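Local coordinates for hypothetical protein, IPT/TIG domain protein (PDB 4HW6) that is of unknown function but probably binds carbohydrate as an auxiliary nutrient-binding protein, joining an IPT/TIG domain to a six-bladed beta-propeller, at residues A[198-203]-A[227-233]; A[249-254]-A[264-269]; A[291-295]-A[319-323]; A[334-340]-A[357-363]. One frame throughout, in Å; residues are numbered along the deposited sequence. Where two conformers were deposited one is given.

Overall arrangement
The four contacts follow one another along the chain without overlap and lie in the beta-propeller, whose blades are small antiparallel sheets. Interaction 1 holds the connection that leaves the four-stranded sheet running from strand 184-189 to strand 221-226. Interaction 2 pairs strands 251-255 and 265-268 of the next sheet, its centre about 14 Å from that of interaction 1. Interaction 3 joins the hairpin turn between strands 286-291 and 296-301 to the connection beyond their blade, and meets interaction 2 where M269 packs on Y291. Interaction 4 pairs strands 337-344 and 355-361 in the blade after that. Its centre is about 10 Å from that of interaction 3, and N292 probably hydrogen-bonds to P337. Contacts within blades thus alternate with contacts that tie blade to blade.

Interaction 1. Residues A[198-203]-A[227-233]; sequences VDDQSS and ARGAKTC
D200 and K231 form a salt bridge, NZ of K231 standing 2.8 Å from OD2 of D200 and above the carboxylate plane rather than in it. CG of D200 lies opposite its own backbone N (chi1 176°), which carries the carboxylate over to the other segment, where OD1 rests on CA of G229. Alongside, the N-H of G229 points almost straight at O of Q201, with N 2.8 Å away. V198 uses both branches: CG1 touches CB of A230, and CG2 meets CB of C233 at 3.5 Å, tight for two carbons. In this beta-propeller, residues 227-233 carry the chain from the last strand of one four-stranded sheet to the first of the next, passing the end of strand 195-199. Between the segments a water accepts from N of Q201 and N of A230. Q201 is folded back on S203: its NE2 gives to O of S203 at 2.9 Å while its OE1 takes the N-H of S203, a two-point grip that fixes the amide and leaves NE2 a weak bond to O of A227. Farther out, N275 binds NZ of K231, and D186 receives the backbone N of C233 and pairs with the hydroxyl of T232.

Interaction 2. Residues A[249-254]-A[264-269]; sequences HAMISS and EEEVMM
A classic beta bulge sets two residues, E266 and V267, against the single I252 of the partner strand. I252 is gripped from both: its N-H reaches O of V267 at 2.9 Å, and its own O accepts from N of E266 at 2.7 Å, each donor lying nearly along the C=O axis, though the N-H of E266 is the more bent of the two. One step on, the N-H of M269 aims straight at O of A250 but comes from well above that carbonyl plane. Two serines close the other end. OG of S253 gives to O of E264 at 2.6 Å, and OG of S254 gives to OE2 of E266, also at 2.6 Å, using the anti lone pair of that oxygen. E266 bends at chi2 (-82°) to bring its carboxylate beside S254, and the same OE2 forms a salt bridge with K241. An alanine at E266 is likely to leave the hydroxyl of S254 without its acceptor and the charge of K241 without this mate. The apolar side is carried by I252, whose CG1 meets the selenium of M269 at 3.7 Å, while the I252 and V267 side chains lie side by side, CD1 near CG1. M269 and I252 together reach I289 on strand 286-291 of the following sheet, while S253, S254 and E266 pack against Y243 and Y244 of the adjoining strand 242-244.

Interaction 3. Residues A[291-295]-A[319-323]; sequences YNGKH and HSSPG. With EDO (1,2-ethanediol), chain G.
H295 turns its ring toward P322 with CG set opposite the carbonyl carbon, beside the backbone N (chi1 -44°), and H319 brings the face of its ring to K294 with CG opposite the backbone N (chi1 -167°). In the first pair, CB of P322 sits over the centre of the H295 ring, 3.6 Å from the centroid, a CH-pi contact from the proline ring; C of G293 lies over the other face, toward its rim. In the second, CB of K294 stands over the face of the H319 ring, 3.9 Å from its centroid, and the two side chains run alongside each other. Between the pairs, N of S320 binds O of K294 at 2.8 Å. The fold here is a propeller blade: residues 291-295 form the hairpin turn between strands 286-291 and 296-301, where O of Y291 accepts N of both K294 and H295, and residues 319-323 belong to the connection leading out of that blade. The H295 ring is fixed from beyond as well, ND1 bonding to N of G336 and the ring meeting W335 edge-to-face. An alanine in place of H295 takes away the ring, and is likely to leave P322 without its packing partner and N of G336 without its acceptor. At P322, O2 of an ethanediol, probably from the crystallisation liquor, gives to its O at 2.6 Å.

Interaction 4. Residues A[334-340]-A[357-363]; sequences LWGPNQG and FYFCDRD
G340 and F359 pair closely, their CA atoms 3.9 Å apart, in a beta hairpin of strands 337-344 and 355-361 within one propeller blade. A beta bulge shifts the register between this pair and that of P337 with D361. Packing here is dense: the F357 ring meets G340 obliquely, CZ being 3.6 Å from CA, and a beta carbon on that glycine would collide with it. CD2 of L334 touches the edge of the F359 ring at CZ, while CB of P337 approaches the same ring obliquely. D361 closes this buried side, its OD1 taking the N-H of W335 at 3.1 Å on the syn side of the carboxylate, while OD2, bound also by R368 and S364, gets only a weak share. The other end is open to solvent, where W335 is exposed. There CB of D363 stands over the face of the W335 indole, 3.5 Å from the centroid of the five-membered ring, and N of D363 bonds to O of W335; P322 also touches the indole, with an ethanediol about 4 Å from the W335 side chain. Where the two regions join, O of G336 is gripped from opposite faces of its carbonyl plane, by N of R362 and by ND2 of N338, each at 2.9 Å.

Interaction 1. Residues A[198-203]-A[227-233]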
loop_
_atom_site.group_PDB
_atom_site.type_symbol
_atom_site.label_atom_id
_atom_site.label_comp_id
_atom_site.label_asym_id
_atom_site.label_seq_id
_atom_site.Cartn_x
_atom_site.Cartn_y
_atom_site.Cartn_z
ATOM N N VAL A 198 -10.107 17.822 4.985
ATOM C CA VAL A 198 -11.404 18.299 4.538
ATOM C C VAL A 198 -12.442 18.011 5.601
ATOM O O VAL A 198 -12.498 16.900 6.118
ATOM C CB VAL A 198 -11.804 17.637 3.198
ATOM C CG1 VAL A 198 -13.266 17.984 2.837
ATOM C CG2 VAL A 198 -10.857 18.121 2.115
ATOM N N ASP A 199 -13.267 19.003 5.939
ATOM C CA ASP A 199 -14.433 18.819 6.810
ATOM C C ASP A 199 -15.668 18.854 5.912
ATOM O O ASP A 199 -15.918 19.871 5.275
ATOM C CB ASP A 199 -14.522 19.952 7.814
ATOM C CG ASP A 199 -15.641 19.774 8.857
ATOM O OD1 ASP A 199 -16.249 18.668 8.980
ATOM O OD2 ASP A 199 -15.865 20.755 9.624
ATOM N N ASP A 200 -16.416 17.757 5.866
ATOM C CA ASP A 200 -17.671 17.684 5.104
ATOM C C ASP A 200 -18.801 18.166 6.008
ATOM O O ASP A 200 -19.245 17.428 6.906
ATOM C CB ASP A 200 -17.912 16.246 4.630
ATOM C CG ASP A 200 -19.257 16.065 3.913
ATOM O OD1 ASP A 200 -19.988 17.055 3.656
ATOM O OD2 ASP A 200 -19.587 14.900 3.636
ATOM N N GLN A 201 -19.217 19.418 5.817
ATOM C CA GLN A 201 -20.203 20.047 6.698
ATOM C C GLN A 201 -21.179 20.903 5.888
ATOM O O GLN A 201 -20.909 21.275 4.754
ATOM C CB GLN A 201 -19.531 20.843 7.827
ATOM C CG GLN A 201 -18.591 21.958 7.366
ATOM C CD GLN A 201 -19.345 23.184 6.884
ATOM O OE1 GLN A 201 -20.360 23.589 7.480
ATOM N NE2 GLN A 201 -18.852 23.799 5.808
ATOM N N SER A 202 -22.308 21.223 6.494
ATOM C CA SER A 202 -23.484 21.661 5.728
ATOM C C SER A 202 -23.701 23.161 5.564
ATOM O O SER A 202 -24.779 23.575 5.086
ATOM C CB SER A 202 -24.730 21.004 6.323
ATOM O OG SER A 202 -25.029 21.491 7.616
ATOM N N SER A 203 -22.706 23.984 5.910
ATOM C CA SER A 203 -22.822 25.441 5.795
ATOM C C SER A 203 -21.862 26.032 4.757
ATOM O O SER A 203 -20.658 25.772 4.795
ATOM C CB SER A 203 -22.559 26.121 7.139
ATOM O OG SER A 203 -22.512 27.529 6.962
ATOM N N ALA A 227 -16.354 25.859 2.421
ATOM C CA ALA A 227 -16.861 24.977 1.384
ATOM C C ALA A 227 -17.851 24.073 2.088
ATOM O O ALA A 227 -17.528 23.456 3.091
ATOM C CB ALA A 227 -15.749 24.146 0.768
ATOM N N ARG A 228 -19.057 24.037 1.551
ATOM C CA ARG A 228 -20.092 23.164 2.022
ATOM C C ARG A 228 -20.065 21.833 1.299
ATOM O O ARG A 228 -19.936 21.763 0.068
ATOM C CB ARG A 228 -21.421 23.868 1.792
ATOM C CG ARG A 228 -22.632 23.012 2.064
ATOM C CD ARG A 228 -23.869 23.857 1.933
ATOM N NE ARG A 228 -25.048 23.037 2.126
ATOM C CZ ARG A 228 -26.271 23.536 2.270
ATOM N NH1 ARG A 228 -26.475 24.851 2.216
ATOM N NH2 ARG A 228 -27.305 22.717 2.438
ATOM N N GLY A 229 -20.247 20.748 2.051
ATOM C CA GLY A 229 -20.274 19.405 1.470
ATOM C C GLY A 229 -19.031 18.979 0.718
ATOM O O GLY A 229 -19.129 18.241 -0.285
ATOM N N ALA A 230 -17.871 19.423 1.187
ATOM C CA ALA A 230 -16.607 19.062 0.549
ATOM C C ALA A 230 -16.240 17.614 0.803
ATOM O O ALA A 230 -16.415 17.102 1.936
ATOM C CB ALA A 230 -15.478 20.017 0.974
ATOM N N LYS A 231 -15.678 16.964 -0.232
ATOM C CA LYS A 231 -15.456 15.513 -0.221
ATOM C C LYS A 231 -14.016 15.009 -0.368
ATOM O O LYS A 231 -13.712 13.883 0.022
ATOM C CB LYS A 231 -16.264 14.870 -1.352
ATOM C CG LYS A 231 -17.764 15.075 -1.266
ATOM C CD LYS A 231 -18.340 14.524 0.025
ATOM C CE LYS A 231 -19.860 14.502 0.019
ATOM N NZ LYS A 231 -20.345 13.707 1.180
ATOM N N THR A 232 -13.150 15.819 -0.943
ATOM C CA THR A 232 -11.823 15.357 -1.368
ATOM C C THR A 232 -10.874 16.539 -1.469
ATOM O O THR A 232 -11.315 17.681 -1.605
ATOM C CB THR A 232 -11.894 14.550 -2.701
ATOM O OG1 THR A 232 -10.627 13.931 -2.995
ATOM C CG2 THR A 232 -12.323 15.407 -3.879
ATOM N N CYS A 233 -9.578 16.270 -1.332
ATOM C CA CYS A 233 -8.526 17.305 -1.425
ATOM C C CYS A 233 -7.296 16.730 -2.142
ATOM O O CYS A 233 -6.477 16.036 -1.547
ATOM C CB CYS A 233 -8.123 17.860 -0.053
ATOM S SG CYS A 233 -7.672 16.669 1.234
HETATM O O HOH W 1 -17.687 20.869 3.789
#

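Interaction 2. Residues A[249-254]-A[264-269]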
loop_
_atom_site.group_PDB
_atom_site.type_symbol
_atom_site.label_atom_id
_atom_site.label_comp_id
_atom_site.label_asym_id
_atom_site.label_seq_id
_atom_site.Cartn_x
_atom_site.Cartn_y
_atom_site.Cartn_z
ATOM N N HIS A 249 -22.553 21.102 -6.156
ATOM C CA HIS A 249 -21.992 21.788 -7.321
ATOM C C HIS A 249 -21.342 20.729 -8.247
ATOM O O HIS A 249 -20.534 19.899 -7.796
ATOM C CB HIS A 249 -20.999 22.843 -6.817
ATOM C CG HIS A 249 -21.658 23.871 -5.955
ATOM N ND1 HIS A 249 -22.379 24.912 -6.489
ATOM C CD2 HIS A 249 -21.826 23.939 -4.612
ATOM C CE1 HIS A 249 -22.905 25.626 -5.499
ATOM N NE2 HIS A 249 -22.589 25.051 -4.352
ATOM N N ALA A 250 -21.699 20.758 -9.526
ATOM C CA ALA A 250 -21.137 19.785 -10.498
ATOM C C ALA A 250 -19.879 20.356 -11.152
ATOM O O ALA A 250 -19.930 20.851 -12.287
ATOM C CB ALA A 250 -22.169 19.444 -11.572
HETATM N N MSE A 251 -18.763 20.231 -10.450
HETATM C CA MSE A 251 -17.515 20.851 -10.888
HETATM C C MSE A 251 -16.373 20.452 -9.991
HETATM O O MSE A 251 -16.580 19.875 -8.900
HETATM C CB MSE A 251 -17.658 22.393 -10.884
HETATM C CG MSE A 251 -17.907 22.984 -9.490
HETATM SE SE MSE A 251 -18.549 24.814 -9.549
HETATM C CE MSE A 251 -20.148 24.586 -10.622
ATOM N N ILE A 252 -15.155 20.714 -10.475
ATOM C CA ILE A 252 -13.989 20.679 -9.634
ATOM C C ILE A 252 -13.603 22.133 -9.342
ATOM O O ILE A 252 -13.526 22.968 -10.240
ATOM C CB ILE A 252 -12.818 19.962 -10.315
ATOM C CG1 ILE A 252 -13.217 18.521 -10.628
ATOM C CG2 ILE A 252 -11.547 20.019 -9.450
ATOM C CD1 ILE A 252 -12.220 17.810 -11.532
ATOM N N SER A 253 -13.333 22.387 -8.065
ATOM C CA SER A 253 -12.895 23.670 -7.577
ATOM C C SER A 253 -11.448 23.556 -7.121
ATOM O O SER A 253 -10.928 22.433 -6.939
ATOM C CB SER A 253 -13.771 24.112 -6.385
ATOM O OG SER A 253 -15.168 24.173 -6.728
ATOM N N SER A 254 -10.809 24.688 -6.856
ATOM C CA SER A 254 -9.499 24.665 -6.211
ATOM C C SER A 254 -9.265 25.829 -5.276
ATOM O O SER A 254 -9.865 26.906 -5.415
ATOM C CB SER A 254 -8.356 24.673 -7.237
ATOM O OG SER A 254 -8.273 25.920 -7.898
ATOM N N GLU A 264 -13.634 28.680 -8.324
ATOM C CA GLU A 264 -14.820 27.882 -8.069
ATOM C C GLU A 264 -15.013 26.797 -9.125
ATOM O O GLU A 264 -15.360 25.674 -8.796
ATOM C CB GLU A 264 -16.067 28.770 -7.987
ATOM C CG GLU A 264 -17.283 27.983 -7.562
ATOM C CD GLU A 264 -18.492 28.824 -7.208
ATOM O OE1 GLU A 264 -18.462 30.055 -7.430
ATOM O OE2 GLU A 264 -19.497 28.223 -6.739
ATOM N N GLU A 265 -14.833 27.144 -10.398
ATOM C CA GLU A 265 -15.069 26.208 -11.478
ATOM C C GLU A 265 -13.794 26.001 -12.296
ATOM O O GLU A 265 -13.602 26.653 -13.332
ATOM C CB GLU A 265 -16.198 26.749 -12.355
ATOM C CG GLU A 265 -16.756 25.725 -13.333
ATOM C CD GLU A 265 -17.852 26.315 -14.196
ATOM O OE1 GLU A 265 -18.872 26.766 -13.641
ATOM O OE2 GLU A 265 -17.695 26.322 -15.427
ATOM N N GLU A 266 -12.913 25.110 -11.835
ATOM C CA GLU A 266 -11.762 24.686 -12.661
ATOM C C GLU A 266 -12.306 24.011 -13.915
ATOM O O GLU A 266 -11.834 24.281 -15.013
ATOM C CB GLU A 266 -10.824 23.742 -11.908
ATOM C CG GLU A 266 -10.017 24.413 -10.791
ATOM C CD GLU A 266 -8.784 25.137 -11.291
ATOM O OE1 GLU A 266 -8.524 25.121 -12.520
ATOM O OE2 GLU A 266 -8.049 25.729 -10.451
ATOM N N VAL A 267 -13.301 23.140 -13.745
ATOM C CA VAL A 267 -14.007 22.529 -14.876
ATOM C C VAL A 267 -15.348 22.006 -14.414
ATOM O O VAL A 267 -15.495 21.633 -13.254
ATOM C CB VAL A 267 -13.153 21.385 -15.507
ATOM C CG1 VAL A 267 -13.107 20.155 -14.617
ATOM C CG2 VAL A 267 -13.636 21.051 -16.921
HETATM N N MSE A 268 -16.332 21.977 -15.309
HETATM C CA MSE A 268 -17.622 21.348 -14.998
HETATM C C MSE A 268 -17.456 19.835 -14.959
HETATM O O MSE A 268 -16.632 19.261 -15.677
HETATM C CB MSE A 268 -18.687 21.685 -16.048
HETATM C CG MSE A 268 -19.084 23.145 -16.097
HETATM SE SE MSE A 268 -19.805 23.790 -14.414
HETATM C CE MSE A 268 -21.277 22.559 -14.034
HETATM N N MSE A 269 -18.269 19.194 -14.129
HETATM C CA MSE A 269 -18.394 17.744 -14.105
HETATM C C MSE A 269 -19.810 17.374 -14.515
HETATM O O MSE A 269 -20.730 18.196 -14.491
HETATM C CB MSE A 269 -18.070 17.180 -12.714
HETATM C CG MSE A 269 -16.584 17.104 -12.418
HETATM SE SE MSE A 269 -16.231 16.400 -10.623
HETATM C CE MSE A 269 -17.031 14.641 -10.912
#

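Interaction 3. Residues A[291-295]-A[319-323]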
loop_
_atom_site.group_PDB
_atom_site.type_symbol
_atom_site.label_atom_id
_atom_site.label_comp_id
_atom_site.label_asym_id
_atom_site.label_seq_id
_atom_site.Cartn_x
_atom_site.Cartn_y
_atom_site.Cartn_z
ATOM N N TYR A 291 -15.573 8.078 -8.935
ATOM C CA TYR A 291 -16.973 8.343 -8.631
ATOM C C TYR A 291 -17.369 7.278 -7.620
ATOM O O TYR A 291 -17.814 6.186 -7.966
ATOM C CB TYR A 291 -17.859 8.254 -9.880
ATOM C CG TYR A 291 -17.846 9.412 -10.840
ATOM C CD1 TYR A 291 -16.689 10.138 -11.126
ATOM C CD2 TYR A 291 -19.021 9.781 -11.499
ATOM C CE1 TYR A 291 -16.708 11.212 -12.014
ATOM C CE2 TYR A 291 -19.047 10.834 -12.404
ATOM C CZ TYR A 291 -17.884 11.538 -12.677
ATOM O OH TYR A 291 -17.931 12.602 -13.575
ATOM N N ASN A 292 -17.150 7.573 -6.337
ATOM C CA ASN A 292 -17.335 6.569 -5.301
ATOM C C ASN A 292 -18.736 5.986 -5.244
ATOM O O ASN A 292 -18.903 4.812 -4.980
ATOM C CB ASN A 292 -16.987 7.126 -3.900
ATOM C CG ASN A 292 -15.663 7.859 -3.845
ATOM O OD1 ASN A 292 -15.616 9.006 -3.417
ATOM N ND2 ASN A 292 -14.571 7.202 -4.259
ATOM N N GLY A 293 -19.743 6.828 -5.470
ATOM C CA GLY A 293 -21.119 6.416 -5.445
ATOM C C GLY A 293 -21.706 5.985 -6.774
ATOM O O GLY A 293 -22.813 5.452 -6.779
ATOM N N LYS A 294 -20.999 6.219 -7.881
ATOM C CA LYS A 294 -21.518 5.882 -9.217
ATOM C C LYS A 294 -20.719 4.816 -9.957
ATOM O O LYS A 294 -21.049 4.460 -11.098
ATOM C CB LYS A 294 -21.615 7.130 -10.105
ATOM C CG LYS A 294 -22.338 8.293 -9.480
ATOM C CD LYS A 294 -23.759 7.988 -9.106
ATOM C CE LYS A 294 -24.431 9.277 -8.657
ATOM N NZ LYS A 294 -25.851 9.046 -8.307
ATOM N N HIS A 295 -19.700 4.267 -9.306
ATOM C CA HIS A 295 -19.101 2.996 -9.734
ATOM C C HIS A 295 -18.292 3.144 -11.017
ATOM O O HIS A 295 -18.270 2.257 -11.850
ATOM C CB HIS A 295 -20.185 1.933 -9.864
ATOM C CG HIS A 295 -21.138 1.948 -8.726
ATOM N ND1 HIS A 295 -20.733 1.702 -7.439
ATOM C CD2 HIS A 295 -22.460 2.223 -8.668
ATOM C CE1 HIS A 295 -21.769 1.837 -6.622
ATOM N NE2 HIS A 295 -22.837 2.135 -7.349
ATOM N N HIS A 319 -21.247 4.265 -15.261
ATOM C CA HIS A 319 -21.908 5.163 -14.330
ATOM C C HIS A 319 -23.257 4.588 -13.896
ATOM O O HIS A 319 -24.100 4.267 -14.738
ATOM C CB HIS A 319 -22.094 6.495 -15.042
ATOM C CG HIS A 319 -22.475 7.645 -14.158
ATOM N ND1 HIS A 319 -23.661 7.701 -13.459
ATOM C CD2 HIS A 319 -21.865 8.843 -13.974
ATOM C CE1 HIS A 319 -23.757 8.881 -12.863
ATOM N NE2 HIS A 319 -22.678 9.596 -13.160
ATOM N N SER A 320 -23.423 4.446 -12.587
ATOM C CA SER A 320 -24.664 3.962 -11.949
ATOM C C SER A 320 -24.975 2.462 -12.193
ATOM O O SER A 320 -26.113 2.026 -12.013
ATOM C CB SER A 320 -25.864 4.852 -12.336
ATOM O OG SER A 320 -25.579 6.232 -12.070
ATOM N N SER A 321 -23.959 1.683 -12.581
ATOM C CA SER A 321 -24.122 0.249 -12.815
ATOM C C SER A 321 -23.105 -0.509 -11.971
ATOM O O SER A 321 -22.024 -0.848 -12.437
ATOM C CB SER A 321 -23.953 -0.094 -14.303
ATOM O OG SER A 321 -24.275 -1.458 -14.539
ATOM N N PRO A 322 -23.428 -0.747 -10.695
ATOM C CA PRO A 322 -22.485 -1.467 -9.834
ATOM C C PRO A 322 -22.344 -2.935 -10.220
ATOM O O PRO A 322 -23.307 -3.584 -10.650
ATOM C CB PRO A 322 -23.108 -1.328 -8.438
ATOM C CG PRO A 322 -24.583 -1.222 -8.714
ATOM C CD PRO A 322 -24.669 -0.396 -9.969
ATOM N N GLY A 323 -21.148 -3.468 -10.033
ATOM C CA GLY A 323 -20.901 -4.868 -10.276
ATOM C C GLY A 323 -19.441 -5.187 -10.038
ATOM O O GLY A 323 -18.626 -4.285 -9.826
HETATM C C1 EDO G . -25.194 -6.702 -7.577
HETATM O O1 EDO G . -26.572 -6.383 -7.289
HETATM C C2 EDO G . -24.493 -5.485 -8.177
HETATM O O2 EDO G . -25.034 -5.206 -9.478
HETATM O O HOH W 2 -19.350 -0.008 -12.951
#

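Interaction 4. Residues A[334-340]-A[357-363]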
loop_
_atom_site.group_PDB
_atom_site.type_symbol
_atom_site.label_atom_id
_atom_site.label_comp_id
_atom_site.label_asym_id
_atom_site.label_seq_id
_atom_site.Cartn_x
_atom_site.Cartn_y
_atom_site.Cartn_z
ATOM N N LEU A 334 -17.410 -1.732 -11.602
ATOM C CA LEU A 334 -16.890 -1.460 -10.276
ATOM C C LEU A 334 -18.049 -1.417 -9.305
ATOM O O LEU A 334 -19.212 -1.318 -9.725
ATOM C CB LEU A 334 -16.156 -0.123 -10.239
ATOM C CG LEU A 334 -15.085 0.127 -11.301
ATOM C CD1 LEU A 334 -14.350 1.426 -11.013
ATOM C CD2 LEU A 334 -14.104 -1.006 -11.488
ATOM N N TRP A 335 -17.729 -1.502 -8.021
ATOM C CA TRP A 335 -18.751 -1.460 -6.990
ATOM C C TRP A 335 -18.224 -0.740 -5.751
ATOM O O TRP A 335 -17.551 -1.313 -4.890
ATOM C CB TRP A 335 -19.280 -2.865 -6.660
ATOM C CG TRP A 335 -20.657 -2.831 -5.990
ATOM C CD1 TRP A 335 -21.329 -1.743 -5.557
ATOM C CD2 TRP A 335 -21.463 -3.956 -5.645
ATOM N NE1 TRP A 335 -22.537 -2.102 -5.014
ATOM C CE2 TRP A 335 -22.631 -3.459 -5.030
ATOM C CE3 TRP A 335 -21.295 -5.337 -5.764
ATOM C CZ2 TRP A 335 -23.641 -4.295 -4.549
ATOM C CZ3 TRP A 335 -22.306 -6.167 -5.300
ATOM C CH2 TRP A 335 -23.458 -5.639 -4.697
ATOM N N GLY A 336 -18.543 0.545 -5.684
ATOM C CA GLY A 336 -18.070 1.405 -4.609
ATOM C C GLY A 336 -16.586 1.624 -4.554
ATOM O O GLY A 336 -15.974 1.469 -3.493
ATOM N N PRO A 337 -15.987 2.045 -5.683
ATOM C CA PRO A 337 -14.560 2.325 -5.660
ATOM C C PRO A 337 -14.313 3.495 -4.716
ATOM O O PRO A 337 -14.998 4.514 -4.798
ATOM C CB PRO A 337 -14.257 2.717 -7.096
ATOM C CG PRO A 337 -15.546 3.258 -7.639
ATOM C CD PRO A 337 -16.589 2.378 -6.971
ATOM N N ASN A 338 -13.374 3.336 -3.801
ATOM C CA ASN A 338 -13.111 4.319 -2.780
ATOM C C ASN A 338 -11.733 4.946 -2.971
ATOM O O ASN A 338 -11.583 5.703 -3.937
ATOM C CB ASN A 338 -13.421 3.783 -1.378
ATOM C CG ASN A 338 -14.833 4.171 -0.935
ATOM O OD1 ASN A 338 -15.001 5.147 -0.204
ATOM N ND2 ASN A 338 -15.858 3.464 -1.448
ATOM N N GLN A 339 -10.740 4.676 -2.127
ATOM C CA GLN A 339 -9.445 5.292 -2.328
ATOM C C GLN A 339 -8.628 4.521 -3.359
ATOM O O GLN A 339 -8.763 3.300 -3.491
ATOM C CB GLN A 339 -8.666 5.376 -1.015
ATOM C CG GLN A 339 -7.401 6.180 -1.139
ATOM C CD GLN A 339 -6.754 6.517 0.199
ATOM O OE1 GLN A 339 -6.984 5.844 1.203
ATOM N NE2 GLN A 339 -5.917 7.573 0.204
ATOM N N GLY A 340 -7.860 5.258 -4.145
ATOM C CA GLY A 340 -6.831 4.676 -4.972
ATOM C C GLY A 340 -5.506 5.387 -4.912
ATOM O O GLY A 340 -5.438 6.558 -4.578
ATOM N N PHE A 357 -2.670 1.860 -11.078
ATOM C CA PHE A 357 -3.547 2.523 -10.118
ATOM C C PHE A 357 -4.280 1.435 -9.309
ATOM O O PHE A 357 -5.181 0.758 -9.830
ATOM C CB PHE A 357 -4.533 3.436 -10.850
ATOM C CG PHE A 357 -5.337 4.336 -9.936
ATOM C CD1 PHE A 357 -4.703 5.360 -9.207
ATOM C CD2 PHE A 357 -6.718 4.199 -9.836
ATOM C CE1 PHE A 357 -5.443 6.211 -8.389
ATOM C CE2 PHE A 357 -7.447 5.051 -9.027
ATOM C CZ PHE A 357 -6.806 6.053 -8.315
ATOM N N TYR A 358 -3.883 1.264 -8.046
ATOM C CA TYR A 358 -4.522 0.294 -7.142
ATOM C C TYR A 358 -5.589 0.981 -6.344
ATOM O O TYR A 358 -5.355 2.040 -5.761
ATOM C CB TYR A 358 -3.502 -0.313 -6.171
ATOM C CG TYR A 358 -2.550 -1.275 -6.824
ATOM C CD1 TYR A 358 -1.499 -0.836 -7.640
ATOM C CD2 TYR A 358 -2.665 -2.636 -6.584
ATOM C CE1 TYR A 358 -0.632 -1.738 -8.225
ATOM C CE2 TYR A 358 -1.833 -3.548 -7.191
ATOM C CZ TYR A 358 -0.818 -3.102 -7.989
ATOM O OH TYR A 358 -0.021 -4.049 -8.527
ATOM N N PHE A 359 -6.776 0.395 -6.308
ATOM C CA PHE A 359 -7.860 0.968 -5.566
ATOM C C PHE A 359 -8.696 -0.041 -4.825
ATOM O O PHE A 359 -8.792 -1.223 -5.207
ATOM C CB PHE A 359 -8.758 1.851 -6.462
ATOM C CG PHE A 359 -9.478 1.106 -7.558
ATOM C CD1 PHE A 359 -8.856 0.790 -8.753
ATOM C CD2 PHE A 359 -10.805 0.732 -7.401
ATOM C CE1 PHE A 359 -9.532 0.094 -9.753
ATOM C CE2 PHE A 359 -11.483 0.055 -8.402
ATOM C CZ PHE A 359 -10.852 -0.266 -9.575
ATOM N N CYS A 360 -9.310 0.442 -3.737
ATOM C CA CYS A 360 -10.230 -0.381 -2.975
ATOM C C CYS A 360 -11.638 -0.267 -3.565
ATOM O O CYS A 360 -12.148 0.829 -3.757
ATOM C CB CYS A 360 -10.241 0.079 -1.529
ATOM S SG CYS A 360 -8.702 -0.387 -0.715
ATOM N N ASP A 361 -12.226 -1.410 -3.887
ATOM C CA ASP A 361 -13.567 -1.478 -4.455
ATOM C C ASP A 361 -14.394 -1.975 -3.275
ATOM O O ASP A 361 -14.484 -3.165 -3.025
ATOM C CB ASP A 361 -13.560 -2.428 -5.651
ATOM C CG ASP A 361 -14.642 -2.118 -6.696
ATOM O OD1 ASP A 361 -14.917 -0.924 -6.986
ATOM O OD2 ASP A 361 -15.185 -3.093 -7.265
ATOM N N ARG A 362 -14.945 -1.032 -2.518
ATOM C CA ARG A 362 -15.489 -1.306 -1.214
ATOM C C ARG A 362 -16.595 -2.343 -1.223
ATOM O O ARG A 362 -16.628 -3.254 -0.365
ATOM C CB ARG A 362 -15.969 0.005 -0.586
ATOM C CG ARG A 362 -16.576 -0.127 0.796
ATOM C CD ARG A 362 -17.001 1.230 1.312
ATOM N NE ARG A 362 -17.894 1.136 2.476
ATOM C CZ ARG A 362 -17.595 1.460 3.743
ATOM N NH1 ARG A 362 -16.385 1.863 4.127
ATOM N NH2 ARG A 362 -18.548 1.360 4.668
ATOM N N ASP A 363 -17.487 -2.251 -2.188
ATOM C CA ASP A 363 -18.680 -3.096 -2.179
ATOM C C ASP A 363 -18.581 -4.392 -2.962
ATOM O O ASP A 363 -19.442 -5.247 -2.815
ATOM C CB ASP A 363 -19.912 -2.263 -2.554
ATOM C CG ASP A 363 -20.153 -1.131 -1.563
ATOM O OD1 ASP A 363 -20.152 -1.373 -0.356
ATOM O OD2 ASP A 363 -20.288 0.024 -1.981
#